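Local coordinates for protein monoglyceride lipase (Saccharomyces cerevisiae, PDB 4ZWN) that hydrolyses monoacylglycerols, preferring monounsaturated ones, to free fatty acids and glycerol, and also takes part in breaking down fatty acid ethyl esters, at residues A[208-220]-A[298-310]. The protein carries 2 engineered substitutions. Numbering follows the deposited sequence.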
ATOM      1  N   LYS A 208      -6.029 -17.163   5.689  1.00 45.91           N
ATOM      2  CA  LYS A 208      -4.923 -17.713   6.465  1.00 43.57           C
ATOM      3  C   LYS A 208      -3.588 -17.120   6.024  1.00 39.92           C
ATOM      4  O   LYS A 208      -2.673 -16.964   6.831  1.00 34.87           O
ATOM      5  CB  LYS A 208      -4.896 -19.238   6.351  1.00 39.62           C
ATOM      6  CG  LYS A 208      -5.836 -19.936   7.327  1.00 51.80           C
ATOM      7  CD  LYS A 208      -5.848 -21.446   7.123  1.00 61.74           C
ATOM      8  CE  LYS A 208      -6.351 -22.165   8.369  1.00 58.75           C
ATOM      9  NZ  LYS A 208      -7.623 -21.583   8.881  1.00 60.22           N
ATOM     10  N   GLY A 209      -3.484 -16.781   4.745  1.00 35.28           N
ATOM     11  CA  GLY A 209      -2.272 -16.177   4.224  1.00 31.15           C
ATOM     12  C   GLY A 209      -2.188 -14.697   4.546  1.00 34.87           C
ATOM     13  O   GLY A 209      -1.099 -14.143   4.706  1.00 37.13           O
ATOM     14  N   ILE A 210      -3.347 -14.055   4.649  1.00 35.57           N
ATOM     15  CA  ILE A 210      -3.408 -12.620   4.894  1.00 36.60           C
ATOM     16  C   ILE A 210      -2.993 -12.276   6.322  1.00 37.24           C
ATOM     17  O   ILE A 210      -2.179 -11.377   6.539  1.00 36.71           O
ATOM     18  CB  ILE A 210      -4.821 -12.071   4.611  1.00 33.72           C
ATOM     19  CG1 ILE A 210      -5.080 -12.059   3.101  1.00 33.33           C
ATOM     20  CG2 ILE A 210      -4.981 -10.672   5.177  1.00 32.20           C
ATOM     21  CD1 ILE A 210      -6.472 -11.628   2.716  1.00 37.70           C
ATOM     22  N   THR A 211      -3.539 -13.002   7.293  1.00 37.94           N
ATOM     23  CA  THR A 211      -3.232 -12.738   8.696  1.00 42.38           C
ATOM     24  C   THR A 211      -3.272 -13.993   9.564  1.00 44.51           C
ATOM     25  O   THR A 211      -3.916 -14.985   9.217  1.00 47.74           O
ATOM     26  CB  THR A 211      -4.203 -11.710   9.296  1.00 35.89           C
ATOM     27  OG1 THR A 211      -3.862 -11.476  10.667  1.00 35.67           O
ATOM     28  CG2 THR A 211      -5.631 -12.222   9.218  1.00 41.45           C
ATOM     29  N   SER A 212      -2.582 -13.934  10.700  1.00 38.58           N
ATOM     30  CA  SER A 212      -2.577 -15.034  11.654  1.00 45.28           C
ATOM     31  C   SER A 212      -3.656 -14.854  12.720  1.00 47.10           C
ATOM     32  O   SER A 212      -4.002 -15.803  13.424  1.00 49.20           O
ATOM     33  CB  SER A 212      -1.205 -15.161  12.319  1.00 42.45           C
ATOM     34  OG  SER A 212      -0.929 -14.034  13.134  1.00 40.34           O
ATOM     35  N   ASP A 213      -4.182 -13.637  12.836  1.00 46.02           N
ATOM     36  CA  ASP A 213      -5.219 -13.341  13.826  1.00 50.32           C
ATOM     37  C   ASP A 213      -6.606 -13.691  13.299  1.00 42.61           C
ATOM     38  O   ASP A 213      -7.050 -13.151  12.285  1.00 48.27           O
ATOM     39  CB  ASP A 213      -5.173 -11.867  14.237  1.00 48.37           C
ATOM     40  CG  ASP A 213      -6.026 -11.577  15.460  1.00 47.97           C
ATOM     41  OD1 ASP A 213      -6.296 -12.517  16.237  1.00 61.03           O
ATOM     42  OD2 ASP A 213      -6.425 -10.411  15.651  1.00 52.19           O
ATOM     43  N   LYS A 214      -7.293 -14.588  14.000  1.00 48.06           N
ATOM     44  CA  LYS A 214      -8.593 -15.076  13.552  1.00 51.52           C
ATOM     45  C   LYS A 214      -9.690 -14.043  13.772  1.00 45.07           C
ATOM     46  O   LYS A 214     -10.755 -14.119  13.163  1.00 48.72           O
ATOM     47  CB  LYS A 214      -8.947 -16.379  14.270  1.00 49.92           C
ATOM     48  CG  LYS A 214      -7.807 -17.380  14.300  1.00 63.97           C
ATOM     49  CD  LYS A 214      -8.300 -18.776  14.632  1.00 70.98           C
ATOM     50  CE  LYS A 214      -8.069 -19.721  13.463  1.00 80.33           C
ATOM     51  NZ  LYS A 214      -8.634 -21.075  13.716  1.00 78.59           N
ATOM     52  N   ALA A 215      -9.424 -13.078  14.645  1.00 46.27           N
ATOM     53  CA  ALA A 215     -10.366 -11.994  14.883  1.00 45.37           C
ATOM     54  C   ALA A 215     -10.525 -11.144  13.625  1.00 43.84           C
ATOM     55  O   ALA A 215     -11.644 -10.874  13.190  1.00 43.61           O
ATOM     56  CB  ALA A 215      -9.909 -11.140  16.054  1.00 55.53           C
ATOM     57  N   TYR A 216      -9.402 -10.730  13.041  1.00 44.92           N
ATOM     58  CA  TYR A 216      -9.427  -9.956  11.804  1.00 42.87           C
ATOM     59  C   TYR A 216      -9.820 -10.826  10.614  1.00 39.29           C
ATOM     60  O   TYR A 216     -10.373 -10.333   9.632  1.00 37.93           O
ATOM     61  CB  TYR A 216      -8.072  -9.302  11.538  1.00 42.17           C
ATOM     62  CG  TYR A 216      -7.767  -8.118  12.426  1.00 42.81           C
ATOM     63  CD1 TYR A 216      -8.280  -6.859  12.138  1.00 43.49           C
ATOM     64  CD2 TYR A 216      -6.955  -8.256  13.541  1.00 36.96           C
ATOM     65  CE1 TYR A 216      -7.999  -5.773  12.946  1.00 35.71           C
ATOM     66  CE2 TYR A 216      -6.670  -7.179  14.352  1.00 40.19           C
ATOM     67  CZ  TYR A 216      -7.195  -5.941  14.051  1.00 41.47           C
ATOM     68  OH  TYR A 216      -6.912  -4.864  14.860  1.00 51.52           O
ATOM     69  N   ARG A 217      -9.515 -12.116  10.702  1.00 41.13           N
ATOM     70  CA  ARG A 217      -9.933 -13.067   9.679  1.00 42.44           C
ATOM     71  C   ARG A 217     -11.454 -13.097   9.553  1.00 46.67           C
ATOM     72  O   ARG A 217     -12.000 -13.031   8.451  1.00 39.37           O
ATOM     73  CB  ARG A 217      -9.411 -14.466   9.999  1.00 45.76           C
ATOM     74  CG  ARG A 217      -8.231 -14.908   9.160  1.00 49.43           C
ATOM     75  CD  ARG A 217      -7.869 -16.352   9.466  1.00 48.18           C
ATOM     76  NE  ARG A 217      -6.531 -16.472  10.036  1.00 53.66           N
ATOM     77  CZ  ARG A 217      -6.031 -17.596  10.535  1.00 54.95           C
ATOM     78  NH1 ARG A 217      -6.760 -18.704  10.542  1.00 58.13           N
ATOM     79  NH2 ARG A 217      -4.801 -17.613  11.031  1.00 54.49           N
ATOM     80  N   ALA A 218     -12.129 -13.195  10.697  1.00 45.66           N
ATOM     81  CA  ALA A 218     -13.586 -13.260  10.730  1.00 44.08           C
ATOM     82  C   ALA A 218     -14.206 -11.989  10.166  1.00 46.98           C
ATOM     83  O   ALA A 218     -15.183 -12.043   9.419  1.00 49.49           O
ATOM     84  CB  ALA A 218     -14.070 -13.503  12.148  1.00 43.24           C
ATOM     85  N   PHE A 219     -13.633 -10.846  10.529  1.00 45.82           N
ATOM     86  CA  PHE A 219     -14.094  -9.560  10.021  1.00 47.48           C
ATOM     87  C   PHE A 219     -13.955  -9.465   8.505  1.00 49.88           C
ATOM     88  O   PHE A 219     -14.894  -9.078   7.810  1.00 47.16           O
ATOM     89  CB  PHE A 219     -13.322  -8.416  10.680  1.00 42.81           C
ATOM     90  CG  PHE A 219     -13.297  -7.154   9.864  1.00 45.74           C
ATOM     91  CD1 PHE A 219     -14.405  -6.325   9.812  1.00 42.03           C
ATOM     92  CD2 PHE A 219     -12.163  -6.795   9.148  1.00 39.36           C
ATOM     93  CE1 PHE A 219     -14.386  -5.164   9.062  1.00 50.22           C
ATOM     94  CE2 PHE A 219     -12.138  -5.636   8.397  1.00 39.25           C
ATOM     95  CZ  PHE A 219     -13.249  -4.819   8.353  1.00 46.65           C
ATOM     96  N   LEU A 220     -12.773  -9.816   8.006  1.00 48.00           N
ATOM     97  CA  LEU A 220     -12.462  -9.686   6.588  1.00 46.57           C
ATOM     98  C   LEU A 220     -13.359 -10.576   5.732  1.00 47.87           C
ATOM     99  O   LEU A 220     -13.842 -10.158   4.680  1.00 46.12           O
ATOM    100  CB  LEU A 220     -10.992 -10.023   6.336  1.00 40.25           C
ATOM    101  CG  LEU A 220     -10.419  -9.573   4.993  1.00 40.95           C
ATOM    102  CD1 LEU A 220     -10.482  -8.058   4.868  1.00 37.06           C
ATOM    103  CD2 LEU A 220      -8.993 -10.068   4.833  1.00 40.67           C
ATOM    104  N   PRO A 298       9.394 -12.067  12.277  1.00 36.05           N
ATOM    105  CA  PRO A 298       9.100 -13.455  12.586  1.00 31.65           C
ATOM    106  C   PRO A 298       7.721 -13.639  13.141  1.00 36.02           C
ATOM    107  O   PRO A 298       7.295 -12.891  13.969  1.00 37.50           O
ATOM    108  CB  PRO A 298      10.126 -13.781  13.643  1.00 35.90           C
ATOM    109  CG  PRO A 298      11.227 -12.858  13.368  1.00 32.77           C
ATOM    110  CD  PRO A 298      10.581 -11.597  12.976  1.00 25.47           C
ATOM    111  N   GLY A 299       7.023 -14.645  12.654  1.00 38.23           N
ATOM    112  CA  GLY A 299       5.676 -14.914  13.070  1.00 32.91           C
ATOM    113  C   GLY A 299       4.649 -14.075  12.383  1.00 40.22           C
ATOM    114  O   GLY A 299       3.484 -14.214  12.605  1.00 46.39           O
ATOM    115  N   ALA A 300       5.079 -13.174  11.535  1.00 41.07           N
ATOM    116  CA  ALA A 300       4.132 -12.319  10.874  1.00 36.63           C
ATOM    117  C   ALA A 300       3.848 -12.785   9.477  1.00 32.42           C
ATOM    118  O   ALA A 300       4.558 -13.542   8.929  1.00 35.89           O
ATOM    119  CB  ALA A 300       4.581 -10.889  10.908  1.00 28.46           C
ATOM    120  N   ARG A 301       2.743 -12.348   8.944  1.00 35.88           N
ATOM    121  CA  ARG A 301       2.241 -12.826   7.698  1.00 35.84           C
ATOM    122  C   ARG A 301       2.061 -11.649   6.791  1.00 32.45           C
ATOM    123  O   ARG A 301       2.756 -10.688   6.909  1.00 37.90           O
ATOM    124  CB  ARG A 301       0.936 -13.555   7.917  1.00 30.83           C
ATOM    125  CG  ARG A 301       1.141 -14.898   8.555  1.00 32.27           C
ATOM    126  CD  ARG A 301      -0.074 -15.772   8.555  1.00 36.70           C
ATOM    127  NE  ARG A 301       0.186 -17.002   9.281  1.00 44.78           N
ATOM    128  CZ  ARG A 301      -0.718 -17.907   9.634  1.00 44.33           C
ATOM    129  NH1 ARG A 301      -1.982 -17.772   9.357  1.00 41.42           N
ATOM    130  NH2 ARG A 301      -0.341 -18.957  10.300  1.00 42.80           N
ATOM    131  N   HIS A 302       1.139 -11.727   5.867  1.00 35.95           N
ATOM    132  CA  HIS A 302       0.948 -10.636   4.915  1.00 34.11           C
ATOM    133  C   HIS A 302       0.544  -9.209   5.297  1.00 30.84           C
ATOM    134  O   HIS A 302       1.288  -8.265   5.036  1.00 37.17           O
ATOM    135  CB  HIS A 302      -0.064 -11.119   3.878  1.00 32.04           C
ATOM    136  CG  HIS A 302      -0.097 -10.283   2.634  1.00 33.50           C
ATOM    137  ND1 HIS A 302       1.039  -9.955   1.931  1.00 28.19           N
ATOM    138  CD2 HIS A 302      -1.130  -9.715   1.972  1.00 35.11           C
ATOM    139  CE1 HIS A 302       0.710  -9.216   0.884  1.00 30.64           C
ATOM    140  NE2 HIS A 302      -0.604  -9.055   0.888  1.00 33.67           N
ATOM    141  N   SER A 303      -0.627  -9.052   5.904  1.00 29.57           N
ATOM    142  CA  SER A 303      -1.156  -7.722   6.221  1.00 35.53           C
ATOM    143  C   SER A 303      -0.683  -7.294   7.608  1.00 33.88           C
ATOM    144  O   SER A 303      -1.465  -7.275   8.559  1.00 38.70           O
ATOM    145  CB  SER A 303      -2.686  -7.690   6.168  1.00 39.09           C
ATOM    146  OG  SER A 303      -3.158  -7.958   4.860  1.00 37.15           O
ATOM    147  N   ILE A 304       0.592  -6.933   7.714  1.00 33.81           N
ATOM    148  CA  ILE A 304       1.208  -6.643   9.008  1.00 30.00           C
ATOM    149  C   ILE A 304       0.810  -5.284   9.583  1.00 34.56           C
ATOM    150  O   ILE A 304       0.887  -5.068  10.791  1.00 39.26           O
ATOM    151  CB  ILE A 304       2.745  -6.705   8.911  1.00 29.91           C
ATOM    152  CG1 ILE A 304       3.256  -5.736   7.842  1.00 31.49           C
ATOM    153  CG2 ILE A 304       3.200  -8.123   8.609  1.00 23.43           C
ATOM    154  CD1 ILE A 304       4.768  -5.709   7.707  1.00 23.61           C
ATOM    155  N   PHE A 305       0.381  -4.372   8.717  1.00 33.98           N
ATOM    156  CA  PHE A 305       0.043  -3.016   9.136  1.00 31.11           C
ATOM    157  C   PHE A 305      -1.447  -2.813   9.373  1.00 41.24           C
ATOM    158  O   PHE A 305      -1.872  -1.717   9.737  1.00 42.07           O
ATOM    159  CB  PHE A 305       0.511  -2.000   8.090  1.00 35.66           C
ATOM    160  CG  PHE A 305       1.923  -1.539   8.273  1.00 30.97           C
ATOM    161  CD1 PHE A 305       2.237  -0.609   9.247  1.00 35.04           C
ATOM    162  CD2 PHE A 305       2.934  -2.014   7.452  1.00 28.20           C
ATOM    163  CE1 PHE A 305       3.536  -0.173   9.416  1.00 37.16           C
ATOM    164  CE2 PHE A 305       4.233  -1.579   7.612  1.00 36.65           C
ATOM    165  CZ  PHE A 305       4.532  -0.654   8.596  1.00 32.05           C
ATOM    166  N   SER A 306      -2.248  -3.851   9.155  1.00 37.13           N
ATOM    167  CA  SER A 306      -3.692  -3.662   9.176  1.00 35.46           C
ATOM    168  C   SER A 306      -4.465  -4.785   9.859  1.00 38.35           C
ATOM    169  O   SER A 306      -5.337  -4.520  10.687  1.00 42.78           O
ATOM    170  CB  SER A 306      -4.208  -3.489   7.746  1.00 30.00           C
ATOM    171  OG  SER A 306      -3.927  -4.636   6.963  1.00 32.33           O
ATOM    172  N   LEU A 307      -4.150  -6.031   9.519  1.00 34.62           N
ATOM    173  CA  LEU A 307      -4.997  -7.146   9.928  1.00 37.86           C
ATOM    174  C   LEU A 307      -4.304  -8.173  10.825  1.00 30.62           C
ATOM    175  O   LEU A 307      -4.901  -9.181  11.192  1.00 32.08           O
ATOM    176  CB  LEU A 307      -5.559  -7.838   8.682  1.00 36.31           C
ATOM    177  CG  LEU A 307      -6.378  -6.912   7.775  1.00 40.10           C
ATOM    178  CD1 LEU A 307      -6.784  -7.609   6.486  1.00 32.19           C
ATOM    179  CD2 LEU A 307      -7.604  -6.375   8.515  1.00 35.30           C
ATOM    180  N   GLU A 308      -3.054  -7.917  11.191  1.00 33.76           N
ATOM    181  CA  GLU A 308      -2.320  -8.859  12.033  1.00 35.19           C
ATOM    182  C   GLU A 308      -2.605  -8.664  13.520  1.00 33.10           C
ATOM    183  O   GLU A 308      -3.384  -7.794  13.908  1.00 38.68           O
ATOM    184  CB  GLU A 308      -0.815  -8.749  11.777  1.00 34.91           C
ATOM    185  CG  GLU A 308      -0.287  -9.746  10.754  1.00 34.60           C
ATOM    186  CD  GLU A 308      -0.326 -11.184  11.255  1.00 37.73           C
ATOM    187  OE1 GLU A 308      -0.561 -11.397  12.463  1.00 40.89           O
ATOM    188  OE2 GLU A 308      -0.114 -12.104  10.439  1.00 41.70           O
ATOM    189  N   THR A 309      -1.966  -9.487  14.347  1.00 34.77           N
ATOM    190  CA  THR A 309      -2.161  -9.438  15.791  1.00 35.81           C
ATOM    191  C   THR A 309      -1.623  -8.143  16.378  1.00 39.53           C
ATOM    192  O   THR A 309      -0.802  -7.464  15.758  1.00 41.81           O
ATOM    193  CB  THR A 309      -1.475 -10.623  16.502  1.00 33.72           C
ATOM    194  OG1 THR A 309      -0.051 -10.513  16.357  1.00 39.95           O
ATOM    195  CG2 THR A 309      -1.942 -11.943  15.921  1.00 30.03           C
ATOM    196  N   ASP A 310      -2.088  -7.811  17.579  1.00 40.65           N
ATOM    197  CA  ASP A 310      -1.621  -6.625  18.286  1.00 43.43           C
ATOM    198  C   ASP A 310      -0.117  -6.680  18.501  1.00 38.27           C
ATOM    199  O   ASP A 310       0.567  -5.665  18.405  1.00 38.25           O
ATOM    200  CB  ASP A 310      -2.335  -6.478  19.631  1.00 40.33           C
ATOM    201  CG  ASP A 310      -3.755  -5.977  19.484  1.00 41.27           C
ATOM    202  OD1 ASP A 310      -4.243  -5.895  18.339  1.00 44.37           O
ATOM    203  OD2 ASP A 310      -4.384  -5.667  20.517  1.00 54.65           O
TER
HETATM  204  O   HOH W   1      -5.460  -8.253  18.114  1.00 51.20           O
HETATM  205  O   HOH W   2      -7.152  -5.496  17.809  1.00 47.54           O
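One face of the Tyr216 ring takes the backbone of Leu307 in a CH-pi contact, Leu307 CA lying 4.1 Å from the ring centroid, displaced toward the rim. Ser212 CB lies over one face of the Arg301 guanidinium, whose NH1 makes weak bonds to the carbonyls of Lys208 and Thr211. The Arg217 guanidinium lies between Lys214 CG on one face and Lys208 CA on the other, with Ser212 CA at its edge. The Glu308 carboxylate is gripped from several directions: its OE1 takes the Ser212 hydroxyl on the syn lone pair at 2.7 Å and Thr309 N on the anti side, whereas Ser212 N reaches OE2 from 53° out of the carboxylate plane. A bend at chi2 (-69°) turns this acid back toward 208-220. In this alpha/beta hydrolase, 298-310 is the loop after the last sheet strand, 292-297, and carries His302, the inferred charge-relay histidine, hydrogen-bonded to Asp272. The next residue, Ser303, sends its N-H almost straight (178°) to Ile210 O, fastening the loop to the end of helix 207-210. Thr211 OG1 donates to Leu307 O at 2.6 Å and accepts from Asp213 N in an ST turn. Leu307 CD1 rests against Ile210 CG2 (3.8 Å) and Leu220 CD2.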